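Local structure of oxidoreductase (Bordetella pertussis, 3Q2K) at residues R153-L158 and V286-I291; G202-N207 and I257-L262; S225-T230 and Y356-D361. The protein probably oxidises a UDP-linked N-acetylglucosaminuronic acid with NAD as cofactor, a step in making 2,3-diacetamido-2,3-dideoxy-D-mannuronic acid. All blocks are in the same frame, centred on the assembly; numbering follows the deposited sequence.

Interaction 1 of 3, residues R153-L158 and V286-I291; sequences RRNATL and VAVNRI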
loop_
_atom_site.group_PDB
_atom_site.type_symbol
_atom_site.label_atom_id
_atom_site.label_comp_id
_atom_site.label_asym_id
_atom_site.label_seq_id
_atom_site.Cartn_x
_atom_site.Cartn_y
_atom_site.Cartn_z
ATOM N N ARG C 153 -35.623 -7.297 14.393
ATOM C CA ARG C 153 -35.091 -7.586 15.719
ATOM C C ARG C 153 -36.134 -8.212 16.645
ATOM O O ARG C 153 -35.819 -8.911 17.612
ATOM C CB ARG C 153 -34.463 -6.333 16.332
ATOM C CG ARG C 153 -33.104 -5.967 15.784
ATOM C CD ARG C 153 -32.559 -4.778 16.562
ATOM N NE ARG C 153 -31.301 -4.270 16.022
ATOM C CZ ARG C 153 -30.422 -3.553 16.718
ATOM N NH1 ARG C 153 -30.627 -3.256 17.991
ATOM N NH2 ARG C 153 -29.309 -3.120 16.149
ATOM N N ARG C 154 -37.405 -7.975 16.345
ATOM C CA ARG C 154 -38.457 -8.451 17.227
ATOM C C ARG C 154 -38.886 -9.834 16.770
ATOM O O ARG C 154 -39.664 -10.479 17.464
ATOM C CB ARG C 154 -39.668 -7.517 17.203
ATOM C CG ARG C 154 -39.390 -6.071 17.576
ATOM C CD ARG C 154 -38.736 -5.925 18.945
ATOM N NE ARG C 154 -39.410 -6.689 19.988
ATOM C CZ ARG C 154 -38.767 -7.336 20.953
ATOM N NH1 ARG C 154 -39.444 -8.017 21.867
ATOM N NH2 ARG C 154 -37.443 -7.309 20.997
ATOM N N ASN C 155 -38.426 -10.258 15.600
ATOM C CA ASN C 155 -38.750 -11.602 15.141
ATOM C C ASN C 155 -38.563 -12.630 16.254
ATOM O O ASN C 155 -37.492 -12.739 16.843
ATOM C CB ASN C 155 -37.804 -12.008 14.016
ATOM C CG ASN C 155 -38.244 -11.444 12.688
ATOM O OD1 ASN C 155 -39.128 -10.592 12.654
ATOM N ND2 ASN C 155 -37.617 -11.891 11.601
ATOM N N ALA C 156 -39.581 -13.437 16.521
ATOM C CA ALA C 156 -39.407 -14.491 17.516
ATOM C C ALA C 156 -38.232 -15.426 17.283
ATOM O O ALA C 156 -37.593 -15.812 18.265
ATOM C CB ALA C 156 -40.672 -15.310 17.687
ATOM N N THR C 157 -37.992 -15.835 16.038
ATOM C CA THR C 157 -36.833 -16.688 15.769
ATOM C C THR C 157 -35.510 -16.048 16.200
ATOM O O THR C 157 -34.687 -16.708 16.830
ATOM C CB THR C 157 -36.738 -16.930 14.263
ATOM O OG1 THR C 157 -36.858 -15.638 13.653
ATOM C CG2 THR C 157 -37.878 -17.847 13.799
ATOM N N LEU C 158 -35.299 -14.774 15.878
ATOM C CA LEU C 158 -34.001 -14.145 16.107
ATOM C C LEU C 158 -33.889 -13.790 17.588
ATOM O O LEU C 158 -32.806 -13.859 18.171
ATOM C CB LEU C 158 -33.827 -12.910 15.216
ATOM C CG LEU C 158 -33.689 -13.103 13.700
ATOM C CD1 LEU C 158 -33.679 -11.804 12.889
ATOM C CD2 LEU C 158 -32.479 -13.966 13.351
ATOM N N VAL C 286 -37.275 -17.317 3.618
ATOM C CA VAL C 286 -36.985 -16.139 2.810
ATOM C C VAL C 286 -36.495 -14.924 3.595
ATOM O O VAL C 286 -35.894 -14.009 3.021
ATOM C CB VAL C 286 -38.158 -15.776 1.876
ATOM C CG1 VAL C 286 -38.470 -16.970 0.985
ATOM C CG2 VAL C 286 -39.378 -15.347 2.667
ATOM N N ALA C 287 -36.732 -14.957 4.904
ATOM C CA ALA C 287 -36.509 -13.803 5.779
ATOM C C ALA C 287 -36.255 -14.167 7.240
ATOM O O ALA C 287 -36.949 -13.686 8.128
ATOM C CB ALA C 287 -37.625 -12.769 5.655
ATOM N N VAL C 288 -35.302 -15.058 7.492
ATOM C CA VAL C 288 -34.884 -15.448 8.833
ATOM C C VAL C 288 -36.152 -15.679 9.636
ATOM O O VAL C 288 -36.272 -15.186 10.748
ATOM C CB VAL C 288 -33.908 -14.475 9.544
ATOM C CG1 VAL C 288 -32.479 -14.616 8.982
ATOM C CG2 VAL C 288 -34.405 -13.034 9.468
ATOM N N ASN C 289 -37.062 -16.467 9.076
ATOM C CA ASN C 289 -38.384 -16.632 9.663
ATOM C C ASN C 289 -38.623 -18.091 10.037
ATOM O O ASN C 289 -39.685 -18.448 10.540
ATOM C CB ASN C 289 -39.444 -16.226 8.640
ATOM C CG ASN C 289 -39.190 -16.866 7.290
ATOM O OD1 ASN C 289 -38.335 -16.424 6.524
ATOM N ND2 ASN C 289 -39.914 -17.941 7.010
ATOM N N ARG C 290 -37.625 -18.936 9.799
ATOM C CA ARG C 290 -37.807 -20.343 10.098
ATOM C C ARG C 290 -36.513 -21.006 10.541
ATOM O O ARG C 290 -35.575 -21.179 9.763
ATOM C CB ARG C 290 -38.336 -21.112 8.885
ATOM C CG ARG C 290 -38.254 -22.607 9.146
ATOM C CD ARG C 290 -38.785 -23.454 8.002
ATOM N NE ARG C 290 -37.657 -23.718 7.117
ATOM C CZ ARG C 290 -37.578 -23.208 5.895
ATOM N NH1 ARG C 290 -38.594 -22.480 5.451
ATOM N NH2 ARG C 290 -36.518 -23.451 5.139
ATOM N N ILE C 291 -36.501 -21.422 11.800
ATOM C CA ILE C 291 -35.285 -21.996 12.357
ATOM C C ILE C 291 -35.168 -23.418 11.833
ATOM O O ILE C 291 -36.030 -24.241 12.134
ATOM C CB ILE C 291 -35.404 -22.027 13.889
ATOM C CG1 ILE C 291 -35.310 -20.609 14.450
ATOM C CG2 ILE C 291 -34.362 -22.913 14.555
ATOM C CD1 ILE C 291 -35.487 -20.611 15.951
HETATM O O HOH W 1 -38.990 -11.511 9.173
#
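T157 turns its hydroxyl into the cleft between its own backbone N and carbonyl carbon (chi1 49°), which aims OG1 at the carbonyl oxygen of V288 and leaves CG2 to run along N289 and I291. OG1 donates to V288 O at 3.0 Å, with a C=O...donor angle of 147° and the donor tilted 26° from the carbonyl plane. The other branch of the threonine, CG2, lies 3.8 Å from I291 CG1, the two side chains passing in opposite directions. One turn-forming residue, V288, with positive phi, presents its side chain to the helix start: its CG2 meets L158 CD1 at 3.7 Å, the chains crossing at about a right angle. At the helix N-cap position N155 makes no capping bond; its ND2 instead donates to a water at 2.8 Å, which donates a hydrogen bond to A287 O. That turn is braced internally by A287 N, which donates to N289 OD1 at 2.7 Å. Helix 306-315 covers the contact through T313 and N310. Two successive carbonyls of the 286-291 turn thus accept hydrogen bonds, one directly from T157 and one through water from N155, while aliphatic contacts make up the rest.

Interaction 2 of 3, residues G202-N207 and I257-L262; sequences GGAFMN and INVTML. With HP7 ((2S,3S,4R,5R,6R)-5-acetamido-6-[[[(2R,3S,4R,5R)-5-(2,4-dioxopyrimidin-1-yl)-3,4-dihydroxy-oxolan-2-yl]methoxy-hydroxy-phosphoryl]oxy-hydroxy-phosphoryl]oxy-3,4-dihydroxy-oxane-2-carboxylic acid), chain V.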
loop_
_atom_site.group_PDB
_atom_site.type_symbol
_atom_site.label_atom_id
_atom_site.label_comp_id
_atom_site.label_asym_id
_atom_site.label_seq_id
_atom_site.Cartn_x
_atom_site.Cartn_y
_atom_site.Cartn_z
ATOM N N GLY C 202 -28.514 3.917 -2.027
ATOM C CA GLY C 202 -27.499 2.868 -1.974
ATOM C C GLY C 202 -27.998 1.666 -2.750
ATOM O O GLY C 202 -28.993 1.750 -3.469
ATOM N N GLY C 203 -27.327 0.531 -2.608
ATOM C CA GLY C 203 -27.637 -0.634 -3.433
ATOM C C GLY C 203 -28.202 -1.781 -2.617
ATOM O O GLY C 203 -28.696 -1.560 -1.508
ATOM N N ALA C 204 -28.050 -3.008 -3.104
ATOM C CA ALA C 204 -28.578 -4.150 -2.361
ATOM C C ALA C 204 -28.276 -4.187 -0.860
ATOM O O ALA C 204 -29.026 -4.760 -0.060
ATOM C CB ALA C 204 -28.009 -5.418 -2.958
ATOM N N PHE C 205 -27.079 -3.738 -0.492
ATOM C CA PHE C 205 -26.616 -3.873 0.891
ATOM C C PHE C 205 -27.331 -2.851 1.762
ATOM O O PHE C 205 -27.893 -3.209 2.798
ATOM C CB PHE C 205 -25.100 -3.693 1.075
ATOM C CG PHE C 205 -24.316 -4.947 0.822
ATOM C CD1 PHE C 205 -24.017 -5.816 1.855
ATOM C CD2 PHE C 205 -23.894 -5.276 -0.460
ATOM C CE1 PHE C 205 -23.271 -6.956 1.619
ATOM C CE2 PHE C 205 -23.179 -6.431 -0.703
ATOM C CZ PHE C 205 -22.850 -7.268 0.338
ATOM N N MET C 206 -27.313 -1.599 1.312
ATOM C CA MET C 206 -27.801 -0.485 2.112
ATOM C C MET C 206 -29.324 -0.455 2.189
ATOM O O MET C 206 -29.895 -0.161 3.235
ATOM C CB MET C 206 -27.310 0.846 1.549
ATOM C CG MET C 206 -27.704 2.058 2.382
ATOM S SD MET C 206 -26.738 3.443 1.751
ATOM C CE MET C 206 -25.248 3.235 2.718
ATOM N N ASN C 207 -30.001 -0.806 1.100
ATOM C CA ASN C 207 -31.456 -0.844 1.140
ATOM C C ASN C 207 -31.954 -2.183 1.686
ATOM O O ASN C 207 -32.269 -2.268 2.872
ATOM C CB ASN C 207 -32.071 -0.464 -0.211
ATOM C CG ASN C 207 -33.563 -0.346 -0.120
ATOM O OD1 ASN C 207 -34.139 -1.152 0.606
ATOM N ND2 ASN C 207 -34.163 0.647 -0.774
ATOM N N ILE C 257 -21.264 -12.342 4.379
ATOM C CA ILE C 257 -22.612 -11.919 4.043
ATOM C C ILE C 257 -22.700 -11.915 2.529
ATOM O O ILE C 257 -21.880 -11.291 1.858
ATOM C CB ILE C 257 -23.021 -10.588 4.694
ATOM C CG1 ILE C 257 -24.444 -10.229 4.262
ATOM C CG2 ILE C 257 -21.988 -9.485 4.403
ATOM C CD1 ILE C 257 -25.106 -9.042 4.936
ATOM N N ASN C 258 -23.658 -12.681 2.017
ATOM C CA ASN C 258 -23.789 -12.877 0.579
ATOM C C ASN C 258 -25.117 -12.343 0.061
ATOM O O ASN C 258 -26.200 -12.764 0.451
ATOM C CB ASN C 258 -23.571 -14.355 0.242
ATOM C CG ASN C 258 -22.341 -14.924 0.943
ATOM O OD1 ASN C 258 -21.225 -14.686 0.495
ATOM N ND2 ASN C 258 -22.507 -15.645 2.047
ATOM N N VAL C 259 -25.046 -11.373 -0.841
ATOM C CA VAL C 259 -26.240 -10.603 -1.177
ATOM C C VAL C 259 -26.416 -10.463 -2.684
ATOM O O VAL C 259 -25.446 -10.117 -3.358
ATOM C CB VAL C 259 -26.122 -9.193 -0.568
ATOM C CG1 VAL C 259 -27.284 -8.306 -0.971
ATOM C CG2 VAL C 259 -26.089 -9.293 0.959
ATOM N N THR C 260 -27.609 -10.744 -3.205
ATOM C CA THR C 260 -27.972 -10.368 -4.569
ATOM C C THR C 260 -29.470 -10.141 -4.718
ATOM O O THR C 260 -30.306 -10.764 -4.068
ATOM C CB THR C 260 -27.518 -11.371 -5.647
ATOM O OG1 THR C 260 -27.745 -10.783 -6.935
ATOM C CG2 THR C 260 -28.292 -12.671 -5.539
ATOM N N MET C 261 -29.790 -9.144 -5.530
ATOM C CA MET C 261 -31.181 -8.855 -5.852
ATOM C C MET C 261 -31.521 -9.478 -7.204
ATOM O O MET C 261 -32.556 -9.195 -7.800
ATOM C CB MET C 261 -31.420 -7.345 -5.906
ATOM C CG MET C 261 -31.388 -6.591 -4.554
ATOM S SD MET C 261 -32.382 -7.412 -3.281
ATOM C CE MET C 261 -31.143 -7.961 -2.107
ATOM N N LEU C 262 -30.658 -10.344 -7.719
ATOM C CA LEU C 262 -30.860 -10.875 -9.060
ATOM C C LEU C 262 -31.329 -12.328 -9.065
ATOM O O LEU C 262 -31.237 -13.013 -10.081
ATOM C CB LEU C 262 -29.567 -10.718 -9.860
ATOM C CG LEU C 262 -28.986 -9.305 -9.848
ATOM C CD1 LEU C 262 -27.733 -9.372 -10.704
ATOM C CD2 LEU C 262 -29.922 -8.210 -10.353
HETATM N N1 HP7 V . -40.153 -8.550 -5.224
HETATM C C2 HP7 V . -40.035 -9.297 -6.331
HETATM O O2 HP7 V . -39.981 -8.869 -7.502
HETATM N N3 HP7 V . -39.955 -10.633 -6.220
HETATM C C4 HP7 V . -39.987 -11.202 -4.997
HETATM O O4 HP7 V . -39.858 -12.445 -4.989
HETATM C C5 HP7 V . -40.107 -10.442 -3.835
HETATM C C6 HP7 V . -40.196 -9.058 -3.983
HETATM P PA HP7 V . -41.600 -6.704 -0.631
HETATM P PB HP7 V . -41.052 -5.362 1.835
HETATM O "O'P" HP7 V . -37.283 -3.661 -1.656
HETATM O "O'Q" HP7 V . -37.860 -1.677 -1.167
HETATM C "C1'" HP7 V . -38.445 -5.166 2.012
HETATM O O1A HP7 V . -41.460 -8.146 -0.194
HETATM O O1B HP7 V . -41.222 -6.576 2.717
HETATM C C1C HP7 V . -40.233 -7.101 -5.403
HETATM C "C2'" HP7 V . -37.464 -4.746 3.110
HETATM N "N2'" HP7 V . -37.920 -4.965 4.476
HETATM O O2A HP7 V . -42.937 -6.058 -0.913
HETATM O O2B HP7 V . -42.091 -4.281 1.697
HETATM C C2C HP7 V . -41.692 -6.672 -5.472
HETATM O O2C HP7 V . -41.756 -5.578 -6.388
HETATM C "C3'" HP7 V . -37.245 -3.243 3.007
HETATM O "O3'" HP7 V . -36.342 -2.696 3.987
HETATM O O3A HP7 V . -40.669 -5.818 0.340
HETATM O O3B HP7 V . -39.716 -4.609 2.349
HETATM C C3C HP7 V . -41.839 -5.979 -4.131
HETATM O O3C HP7 V . -42.881 -5.014 -4.268
HETATM C "C4'" HP7 V . -36.854 -2.940 1.562
HETATM O "O4'" HP7 V . -36.658 -1.523 1.499
HETATM C C4C HP7 V . -40.483 -5.324 -3.907
HETATM O O4C HP7 V . -39.650 -6.414 -4.292
HETATM C "C5'" HP7 V . -37.993 -3.298 0.611
HETATM O "O5'" HP7 V . -38.127 -4.713 0.688
HETATM C C5C HP7 V . -40.316 -5.198 -2.399
HETATM O O5C HP7 V . -40.667 -6.498 -1.925
HETATM C "C6'" HP7 V . -37.694 -2.859 -0.795
HETATM C "C7'" HP7 V . -37.765 -6.136 5.087
HETATM O "O7'" HP7 V . -37.120 -6.996 4.496
HETATM C "C8'" HP7 V . -38.352 -6.385 6.448
#
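The F205 ring and V259 give this wholly apolar contact its distinctive feature, a CH-pi interaction in which a valine methyl sits over an aromatic face. V259 CG2 lies 4.1 Å from the centroid of the F205 ring, 25° off the ring normal, and is displaced toward the rim, so its nearest ring atom is CE1. I257 reaches the same ring from another direction: its CG2 stands at the edge, in plane, 4.0 Å from F205 CE1. Two residues on one strand face thus pack on the ring, one over its face and one at its edge. The other branch of V259 serves A204. With CG1 anti to the backbone N (chi1 176°), V259 places that methyl 3.6 Å from A204 CB, while CG2 remains over the phenyl group. M261 completes the row as the strand ends; its chain bends at chi2 and chi3, bringing CG to 3.9 Å from A204 CB and CE close to the same methyl. Just there T260 OG1 accepts from L262 N in an ST turn.

At the far end of the loop N207 enters the sugar-nucleotide pocket, where OD1 accepts a hydrogen bond from HP7 O4' at 2.7 Å. Its amide nitrogen is bonded to D201, which would help set the rotation of this ligand-binding group, and N207 N is tied back to G203 O. The same ligand is also bound by K123 and H211, among others.

The loop 202-207, between helices 186-190 and 210-220, thus lies against strand 254-260 of the mixed sheet. V213 of helix 210-220 touches both F205 and I257, and V180 of the adjacent strand 173-181 packs on M261.

Interaction 3 of 3, residues S225-T230 and Y356-D361; sequences SVYAYT and YRSARD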
loop_
_atom_site.group_PDB
_atom_site.type_symbol
_atom_site.label_atom_id
_atom_site.label_comp_id
_atom_site.label_asym_id
_atom_site.label_seq_id
_atom_site.Cartn_x
_atom_site.Cartn_y
_atom_site.Cartn_z
ATOM N N SER C 225 -13.274 -5.954 11.168
ATOM C CA SER C 225 -13.067 -5.421 9.829
ATOM C C SER C 225 -13.806 -6.216 8.760
ATOM O O SER C 225 -14.275 -7.320 9.048
ATOM C CB SER C 225 -11.558 -5.377 9.587
ATOM O OG SER C 225 -11.014 -6.663 9.398
ATOM N N VAL C 226 -13.894 -5.678 7.545
ATOM C CA VAL C 226 -14.547 -6.345 6.419
ATOM C C VAL C 226 -13.695 -6.238 5.167
ATOM O O VAL C 226 -12.922 -5.289 5.011
ATOM C CB VAL C 226 -15.932 -5.778 6.045
ATOM C CG1 VAL C 226 -16.719 -5.566 7.323
ATOM C CG2 VAL C 226 -15.800 -4.447 5.317
ATOM N N TYR C 227 -13.859 -7.216 4.284
ATOM C CA TYR C 227 -13.436 -7.004 2.899
ATOM C C TYR C 227 -14.623 -7.317 1.994
ATOM O O TYR C 227 -15.299 -8.334 2.184
ATOM C CB TYR C 227 -12.269 -7.930 2.528
ATOM C CG TYR C 227 -11.768 -7.572 1.153
ATOM C CD1 TYR C 227 -10.756 -6.637 0.994
ATOM C CD2 TYR C 227 -12.453 -8.009 0.025
ATOM C CE1 TYR C 227 -10.333 -6.273 -0.262
ATOM C CE2 TYR C 227 -12.033 -7.661 -1.248
ATOM C CZ TYR C 227 -10.986 -6.768 -1.371
ATOM O OH TYR C 227 -10.526 -6.377 -2.606
ATOM N N ALA C 228 -14.893 -6.443 1.033
ATOM C CA ALA C 228 -16.057 -6.688 0.171
ATOM C C ALA C 228 -15.757 -6.544 -1.309
ATOM O O ALA C 228 -14.908 -5.738 -1.689
ATOM C CB ALA C 228 -17.217 -5.741 0.527
ATOM N N TYR C 229 -16.475 -7.315 -2.117
ATOM C CA TYR C 229 -16.570 -7.081 -3.556
ATOM C C TYR C 229 -18.043 -6.767 -3.816
ATOM O O TYR C 229 -18.931 -7.485 -3.337
ATOM C CB TYR C 229 -16.269 -8.360 -4.342
ATOM C CG TYR C 229 -14.885 -8.969 -4.237
ATOM C CD1 TYR C 229 -13.860 -8.504 -5.045
ATOM C CD2 TYR C 229 -14.628 -10.056 -3.418
ATOM C CE1 TYR C 229 -12.607 -9.073 -5.013
ATOM C CE2 TYR C 229 -13.370 -10.622 -3.354
ATOM C CZ TYR C 229 -12.379 -10.140 -4.180
ATOM O OH TYR C 229 -11.122 -10.689 -4.103
ATOM N N THR C 230 -18.314 -5.709 -4.575
ATOM C CA THR C 230 -19.695 -5.528 -5.027
ATOM C C THR C 230 -19.698 -5.234 -6.522
ATOM O O THR C 230 -18.663 -4.885 -7.095
ATOM C CB THR C 230 -20.421 -4.395 -4.289
ATOM O OG1 THR C 230 -19.865 -3.135 -4.687
ATOM C CG2 THR C 230 -20.398 -4.611 -2.773
ATOM N N TYR C 356 -18.998 -0.567 1.728
ATOM C CA TYR C 356 -18.982 0.232 0.499
ATOM C C TYR C 356 -17.609 0.840 0.247
ATOM O O TYR C 356 -17.205 0.923 -0.909
ATOM C CB TYR C 356 -20.018 1.362 0.518
ATOM C CG TYR C 356 -21.412 0.921 0.138
ATOM C CD1 TYR C 356 -21.674 -0.423 -0.123
ATOM C CD2 TYR C 356 -22.484 1.810 0.123
ATOM C CE1 TYR C 356 -22.961 -0.860 -0.443
ATOM C CE2 TYR C 356 -23.775 1.380 -0.188
ATOM C CZ TYR C 356 -24.007 0.044 -0.489
ATOM O OH TYR C 356 -25.254 -0.428 -0.858
ATOM N N ARG C 357 -16.892 1.263 1.285
ATOM C CA ARG C 357 -15.533 1.737 1.042
ATOM C C ARG C 357 -14.611 0.597 0.636
ATOM O O ARG C 357 -13.707 0.823 -0.170
ATOM C CB ARG C 357 -14.891 2.406 2.268
ATOM C CG ARG C 357 -15.559 3.690 2.727
ATOM C CD ARG C 357 -14.850 4.360 3.890
ATOM N NE ARG C 357 -15.617 5.548 4.263
ATOM C CZ ARG C 357 -15.501 6.140 5.446
ATOM N NH1 ARG C 357 -14.631 5.615 6.300
ATOM N NH2 ARG C 357 -16.232 7.197 5.771
ATOM N N SER C 358 -14.794 -0.584 1.223
ATOM C CA SER C 358 -13.932 -1.699 0.833
ATOM C C SER C 358 -14.141 -2.106 -0.620
ATOM O O SER C 358 -13.201 -2.491 -1.307
ATOM C CB SER C 358 -14.183 -2.967 1.656
ATOM O OG SER C 358 -13.454 -4.071 1.127
ATOM N N ALA C 359 -15.398 -2.150 -1.047
ATOM C CA ALA C 359 -15.697 -2.541 -2.426
ATOM C C ALA C 359 -15.107 -1.488 -3.342
ATOM O O ALA C 359 -14.565 -1.807 -4.397
ATOM C CB ALA C 359 -17.206 -2.576 -2.674
ATOM N N ARG C 360 -15.208 -0.225 -2.949
ATOM C CA ARG C 360 -14.778 0.753 -3.941
ATOM C C ARG C 360 -13.259 0.782 -3.988
ATOM O O ARG C 360 -12.667 1.041 -5.029
ATOM C CB ARG C 360 -15.244 2.157 -3.565
ATOM C CG ARG C 360 -14.631 3.264 -4.417
ATOM C CD ARG C 360 -15.063 4.593 -3.815
ATOM N NE ARG C 360 -14.189 4.859 -2.677
ATOM C CZ ARG C 360 -14.443 5.755 -1.730
ATOM N NH1 ARG C 360 -13.610 5.945 -0.713
ATOM N NH2 ARG C 360 -15.550 6.472 -1.837
ATOM N N ASP C 361 -12.614 0.605 -2.843
ATOM C CA ASP C 361 -11.182 0.813 -2.853
ATOM C C ASP C 361 -10.360 -0.452 -2.969
ATOM O O ASP C 361 -9.173 -0.324 -3.232
ATOM C CB ASP C 361 -10.699 1.570 -1.619
ATOM C CG ASP C 361 -11.370 2.917 -1.514
ATOM O OD1 ASP C 361 -11.692 3.509 -2.567
ATOM O OD2 ASP C 361 -11.615 3.352 -0.374
HETATM O O HOH W 2 -13.387 -4.757 -3.343
HETATM O O HOH W 3 -15.822 -4.414 -5.786
#
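S358 and A359, neighbours near the end of helix 342-361, meet strand 225-230 in different ways, one by its hydroxyl and the other by its methyl. S358 extends OG anti to its backbone N (chi1 172°), toward the strand, where A228 N donates to it at 2.8 Å and nearly straight, with an N-H...acceptor angle of 163°. The same oxygen stands over one face of the Y227 ring, offset toward the rim, with CD1 its nearest ring atom at 3.7 Å. It is also bonded to V363 O just beyond the helix, so the strand and the segment after the helix both hold this hydroxyl. A359 comes so near the strand that its CA makes a CA-H...O contact with A228 O at 3.4 Å. Its CB lies against T230, 3.4 Å from OG1 and a little farther from CG2. A water accepts from T230 N and can donate to A359 O. Consistent with these small side chains, the axes of the two short segments approach to 6.3 Å, at a crossing angle of -59°.

Y227 and Y229 leave the strand away from the helix, though the Y227 ring swings back to S358 OG; its CE2 sits over the centre of the Y229 ring. Y227 also stacks on Y227 of the second subunit, and Y229 OH is hydrogen-bonded to S225 of that subunit. One sheet face covered by helices and the other joined to a neighbouring subunit is the alpha/beta arrangement of the C-terminal domain in the Gfo/Idh/MocA oxidoreductases.

All three contacts reach the mixed sheet of the C-terminal domain: interaction 1 at its edge strand 290-296, interaction 2 on strand 254-260, interaction 3 on strand 223-231 toward the other end. Interaction 2 is nested within the chain loop closed by interaction 1, whereas interaction 3 crosses both. Centres of interactions 1 and 2 lie about 19 Å apart and those of 1 and 3 about 27 Å, without touching. Interactions 2 and 3, their centres about 13 Å apart, do meet: Y356 OH lies 2.9 Å from G203 N, a probable hydrogen bond. The ligand-bearing loop 202-207 is thereby connected to helix 342-361 and to a region that contacts the second subunit.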